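Glycosyltransferase (Streptomyces viridochromogenes, PDB 2IUY) probably transfers a sugar from a nucleotide donor in avilamycin A biosynthesis, as a retaining glycosyltransferase of family GT4 that binds UDP. Local coordinates at residues Ser109-Pro117 against Trp246-Gly254. Residues are numbered along the deposited sequence; the frame is centred on the assembly and turned at random.
Sequences SSHHFTTRP and WGGIWCEPG
Thr114 reaches into loop 246-254 with both branches of its side chain. Its OG1 lies anti to the backbone N (chi1 -164°) and accepts a bent hydrogen bond from Cys251 N at 3.0 Å (139°). The same hydroxyl donates to a water, which in turn donates to the carbonyl oxygens of Gly247 and Ile249. One hydroxyl thus holds the loop directly at Cys251 and through a water at Gly247 and Ile249. The methyl turns to the indoles: Thr114 CG2 meets Trp246 obliquely, 3.8 Å from its CG, and is 3.8 Å from Trp250 CE3. Thr114 CB lies over one face of the Trp250 ring, toward its rim. Trp250 CE3 sits over the centre of one face of the Trp246 ring. The Thr115 side chain crosses that of Trp246 at about a right angle, its CG2 3.8 Å from Trp246 CB. Farther along, Pro253 CG packs 3.5 Å from His112 O. Trp250 NE1 donates, in its own ring plane, to Glu252 OE1, approaching from above the carboxylate plane. The other oxygen, Glu252 OE2, forms a salt bridge with Lys175, a UDP-binding residue. The contact bridges the two Rossmann-like domains of the GT-B fold, joining the loop after strand 106-111 to the one before helix 256-263, beside helix 128-133.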
ATOM      1  N   SER A 109      -0.631  13.880   8.116  1.00  8.35           N
ATOM      2  CA  SER A 109      -1.256  12.994   7.087  1.00  9.35           C
ATOM      3  C   SER A 109      -0.236  12.061   6.471  1.00  8.61           C
ATOM      4  O   SER A 109       0.901  12.446   6.317  1.00  9.44           O
ATOM      5  CB  SER A 109      -1.912  13.842   5.948  1.00  8.33           C
ATOM      6  OG  SER A 109      -2.859  14.774   6.483  1.00  7.92           O
ATOM      7  N   SER A 110      -0.658  10.865   6.065  1.00  9.40           N
ATOM      8  CA  SER A 110       0.097  10.081   5.065  1.00  9.23           C
ATOM      9  C   SER A 110      -0.717  10.179   3.771  1.00  9.58           C
ATOM     10  O   SER A 110      -1.856   9.723   3.702  1.00 10.41           O
ATOM     11  CB  SER A 110       0.222   8.604   5.437  1.00  8.81           C
ATOM     12  OG  SER A 110       1.029   8.373   6.570  1.00 10.07           O
ATOM     13  N   HIS A 111      -0.121  10.773   2.758  1.00  9.64           N
ATOM     14  CA  HIS A 111      -0.700  10.826   1.426  1.00  8.76           C
ATOM     15  C   HIS A 111      -0.538   9.546   0.620  1.00  7.28           C
ATOM     16  O   HIS A 111       0.579   9.121   0.329  1.00  6.97           O
ATOM     17  CB  HIS A 111      -0.145  12.015   0.640  1.00  8.65           C
ATOM     18  CG  HIS A 111      -1.086  12.475  -0.425  1.00  9.64           C
ATOM     19  ND1 HIS A 111      -2.432  12.663  -0.178  1.00  9.60           N
ATOM     20  CD2 HIS A 111      -0.903  12.712  -1.748  1.00  7.98           C
ATOM     21  CE1 HIS A 111      -3.032  13.017  -1.300  1.00  8.83           C
ATOM     22  NE2 HIS A 111      -2.128  13.052  -2.265  1.00  7.82           N
ATOM     23  N   HIS A 112      -1.667   8.956   0.256  1.00  5.91           N
ATOM     24  CA  HIS A 112      -1.684   7.714  -0.508  1.00  7.09           C
ATOM     25  C   HIS A 112      -2.183   7.892  -1.957  1.00  7.15           C
ATOM     26  O   HIS A 112      -2.620   6.910  -2.601  1.00  5.84           O
ATOM     27  CB  HIS A 112      -2.540   6.689   0.237  1.00  6.91           C
ATOM     28  CG  HIS A 112      -2.051   6.435   1.647  1.00  6.36           C
ATOM     29  ND1 HIS A 112      -0.772   5.998   1.913  1.00  9.47           N
ATOM     30  CD2 HIS A 112      -2.669   6.535   2.846  1.00  8.45           C
ATOM     31  CE1 HIS A 112      -0.611   5.866   3.217  1.00  9.49           C
ATOM     32  NE2 HIS A 112      -1.757   6.161   3.808  1.00  7.99           N
ATOM     33  N   PHE A 113      -2.137   9.125  -2.464  1.00  7.01           N
ATOM     34  CA  PHE A 113      -2.764   9.383  -3.794  1.00  9.25           C
ATOM     35  C   PHE A 113      -1.809  10.058  -4.794  1.00  9.44           C
ATOM     36  O   PHE A 113      -0.872  10.728  -4.391  1.00  9.02           O
ATOM     37  CB  PHE A 113      -4.091  10.169  -3.626  1.00  7.81           C
ATOM     38  CG  PHE A 113      -5.120   9.419  -2.888  1.00  9.87           C
ATOM     39  CD1 PHE A 113      -5.899   8.481  -3.530  1.00 11.96           C
ATOM     40  CD2 PHE A 113      -5.303   9.619  -1.520  1.00 12.45           C
ATOM     41  CE1 PHE A 113      -6.857   7.732  -2.826  1.00 13.26           C
ATOM     42  CE2 PHE A 113      -6.268   8.910  -0.823  1.00  9.02           C
ATOM     43  CZ  PHE A 113      -7.036   7.964  -1.469  1.00 12.45           C
ATOM     44  N   THR A 114      -2.042   9.836  -6.094  1.00 10.76           N
ATOM     45  CA  THR A 114      -1.288  10.499  -7.161  1.00 11.45           C
ATOM     46  C   THR A 114      -1.644  11.998  -7.269  1.00 11.94           C
ATOM     47  O   THR A 114      -0.915  12.806  -7.846  1.00 12.32           O
ATOM     48  CB  THR A 114      -1.554   9.797  -8.492  1.00 11.71           C
ATOM     49  OG1 THR A 114      -0.569  10.172  -9.431  1.00 13.00           O
ATOM     50  CG2 THR A 114      -2.941  10.148  -9.048  1.00 10.15           C
ATOM     51  N   THR A 115      -2.782  12.350  -6.692  1.00 12.76           N
ATOM     52  CA  THR A 115      -3.352  13.698  -6.752  1.00 13.13           C
ATOM     53  C   THR A 115      -2.749  14.590  -5.653  1.00 12.13           C
ATOM     54  O   THR A 115      -2.177  14.107  -4.678  1.00 12.76           O
ATOM     55  CB  THR A 115      -4.906  13.630  -6.611  1.00 13.23           C
ATOM     56  OG1 THR A 115      -5.251  12.840  -5.483  1.00 12.20           O
ATOM     57  CG2 THR A 115      -5.552  12.981  -7.856  1.00 14.49           C
ATOM     58  N   ARG A 116      -2.876  15.892  -5.787  1.00 10.81           N
ATOM     59  CA  ARG A 116      -2.257  16.767  -4.778  1.00  9.35           C
ATOM     60  C   ARG A 116      -3.140  16.814  -3.532  1.00  9.60           C
ATOM     61  O   ARG A 116      -4.387  16.879  -3.665  1.00 10.12           O
ATOM     62  CB  ARG A 116      -2.105  18.147  -5.342  1.00  8.68           C
ATOM     63  CG  ARG A 116      -1.327  18.180  -6.646  1.00  8.06           C
ATOM     64  CD  ARG A 116      -0.978  19.617  -6.961  1.00 10.70           C
ATOM     65  NE  ARG A 116      -0.176  20.232  -5.895  1.00  9.52           N
ATOM     66  CZ  ARG A 116       0.353  21.459  -5.967  1.00 14.37           C
ATOM     67  NH1 ARG A 116       0.136  22.224  -7.044  1.00  9.62           N
ATOM     68  NH2 ARG A 116       1.106  21.919  -4.957  1.00 10.52           N
ATOM     69  N   PRO A 117      -2.522  16.757  -2.326  1.00  9.31           N
ATOM     70  CA  PRO A 117      -3.296  16.613  -1.068  1.00  9.46           C
ATOM     71  C   PRO A 117      -4.235  17.762  -0.715  1.00 10.09           C
ATOM     72  O   PRO A 117      -3.909  18.923  -0.908  1.00 11.60           O
ATOM     73  CB  PRO A 117      -2.189  16.481   0.027  1.00  8.06           C
ATOM     74  CG  PRO A 117      -0.957  17.028  -0.618  1.00  8.03           C
ATOM     75  CD  PRO A 117      -1.057  16.756  -2.063  1.00  8.17           C
ATOM     76  N   TRP A 246      -8.156  10.739 -12.425  1.00 14.60           N
ATOM     77  CA  TRP A 246      -7.428  11.474 -11.386  1.00 13.85           C
ATOM     78  C   TRP A 246      -6.953  12.837 -11.882  1.00 13.50           C
ATOM     79  O   TRP A 246      -6.751  13.737 -11.067  1.00 13.57           O
ATOM     80  CB  TRP A 246      -6.210  10.681 -10.833  1.00 13.98           C
ATOM     81  CG  TRP A 246      -5.386  10.089 -11.922  1.00 13.51           C
ATOM     82  CD1 TRP A 246      -4.350  10.674 -12.602  1.00 14.09           C
ATOM     83  CD2 TRP A 246      -5.604   8.802 -12.541  1.00 14.27           C
ATOM     84  NE1 TRP A 246      -3.888   9.814 -13.583  1.00 15.14           N
ATOM     85  CE2 TRP A 246      -4.648   8.665 -13.563  1.00 14.65           C
ATOM     86  CE3 TRP A 246      -6.502   7.750 -12.298  1.00 13.14           C
ATOM     87  CZ2 TRP A 246      -4.547   7.505 -14.325  1.00 15.13           C
ATOM     88  CZ3 TRP A 246      -6.430   6.634 -13.060  1.00 14.73           C
ATOM     89  CH2 TRP A 246      -5.444   6.503 -14.065  1.00 15.17           C
ATOM     90  N   GLY A 247      -6.741  12.993 -13.200  1.00 12.82           N
ATOM     91  CA  GLY A 247      -6.010  14.151 -13.708  1.00 11.80           C
ATOM     92  C   GLY A 247      -4.473  13.984 -13.707  1.00 12.65           C
ATOM     93  O   GLY A 247      -3.903  13.551 -12.721  1.00 12.30           O
ATOM     94  N   GLY A 248      -3.822  14.306 -14.830  1.00 12.44           N
ATOM     95  CA  GLY A 248      -2.375  14.231 -14.971  1.00 12.40           C
ATOM     96  C   GLY A 248      -1.882  12.818 -15.180  1.00 12.83           C
ATOM     97  O   GLY A 248      -2.673  11.867 -15.246  1.00 13.77           O
ATOM     98  N   ILE A 249      -0.569  12.663 -15.252  1.00 12.75           N
ATOM     99  CA  ILE A 249       0.019  11.342 -15.437  1.00 13.26           C
ATOM    100  C   ILE A 249      -0.023  10.588 -14.120  1.00 12.63           C
ATOM    101  O   ILE A 249       0.273  11.153 -13.061  1.00 12.77           O
ATOM    102  CB  ILE A 249       1.455  11.391 -15.966  1.00 12.93           C
ATOM    103  CG1 ILE A 249       1.526  12.136 -17.298  1.00 16.90           C
ATOM    104  CG2 ILE A 249       1.927   9.979 -16.310  1.00 14.56           C
ATOM    105  CD1 ILE A 249       0.761  11.406 -18.466  1.00 17.52           C
ATOM    106  N   TRP A 250      -0.424   9.319 -14.201  1.00 11.95           N
ATOM    107  CA  TRP A 250      -0.367   8.415 -13.060  1.00 11.32           C
ATOM    108  C   TRP A 250       1.090   8.319 -12.494  1.00 10.17           C
ATOM    109  O   TRP A 250       2.065   8.157 -13.230  1.00  9.86           O
ATOM    110  CB  TRP A 250      -0.938   7.015 -13.404  1.00  9.02           C
ATOM    111  CG  TRP A 250      -0.879   6.087 -12.176  1.00  8.80           C
ATOM    112  CD1 TRP A 250       0.081   5.157 -11.888  1.00  8.44           C
ATOM    113  CD2 TRP A 250      -1.795   6.060 -11.077  1.00  8.02           C
ATOM    114  NE1 TRP A 250      -0.205   4.541 -10.709  1.00  8.57           N
ATOM    115  CE2 TRP A 250      -1.338   5.084 -10.177  1.00  8.30           C
ATOM    116  CE3 TRP A 250      -2.984   6.735 -10.794  1.00  6.23           C
ATOM    117  CZ2 TRP A 250      -2.012   4.774  -8.979  1.00 11.25           C
ATOM    118  CZ3 TRP A 250      -3.676   6.419  -9.608  1.00  9.94           C
ATOM    119  CH2 TRP A 250      -3.189   5.437  -8.717  1.00 10.86           C
ATOM    120  N   CYS A 251       1.195   8.414 -11.179  1.00 11.55           N
ATOM    121  CA  CYS A 251       2.482   8.303 -10.493  1.00 11.09           C
ATOM    122  C   CYS A 251       2.243   7.439  -9.247  1.00 10.23           C
ATOM    123  O   CYS A 251       1.607   7.901  -8.293  1.00  9.90           O
ATOM    124  CB  CYS A 251       2.955   9.702 -10.097  1.00 11.96           C
ATOM    125  SG  CYS A 251       4.491   9.819  -9.117  1.00 14.12           S
ATOM    126  N   GLU A 252       2.699   6.179  -9.271  1.00  9.69           N
ATOM    127  CA  GLU A 252       2.354   5.203  -8.191  1.00  9.08           C
ATOM    128  C   GLU A 252       2.829   5.810  -6.860  1.00  8.98           C
ATOM    129  O   GLU A 252       3.989   6.121  -6.742  1.00  8.01           O
ATOM    130  CB  GLU A 252       2.984   3.830  -8.458  1.00  8.66           C
ATOM    131  CG  GLU A 252       2.474   2.685  -7.534  1.00  8.19           C
ATOM    132  CD  GLU A 252       1.012   2.428  -7.718  1.00 12.28           C
ATOM    133  OE1 GLU A 252       0.562   2.305  -8.873  1.00 12.90           O
ATOM    134  OE2 GLU A 252       0.273   2.385  -6.726  1.00 15.65           O
ATOM    135  N   PRO A 253       1.911   6.126  -5.924  1.00  9.45           N
ATOM    136  CA  PRO A 253       2.395   6.734  -4.655  1.00  9.92           C
ATOM    137  C   PRO A 253       3.367   5.930  -3.776  1.00  9.32           C
ATOM    138  O   PRO A 253       4.431   6.487  -3.372  1.00  8.84           O
ATOM    139  CB  PRO A 253       1.108   7.077  -3.880  1.00 10.04           C
ATOM    140  CG  PRO A 253      -0.000   6.999  -4.883  1.00 10.53           C
ATOM    141  CD  PRO A 253       0.442   6.123  -6.021  1.00 10.58           C
ATOM    142  N   GLY A 254       3.024   4.657  -3.511  1.00  8.53           N
ATOM    143  CA  GLY A 254       3.755   3.832  -2.582  1.00  9.46           C
ATOM    144  C   GLY A 254       3.778   2.327  -2.822  1.00 10.43           C
ATOM    145  O   GLY A 254       4.696   1.636  -2.324  1.00 10.24           O
TER
HETATM  146  O   HOH W   1      -1.495  12.288 -11.274  1.00 14.05           O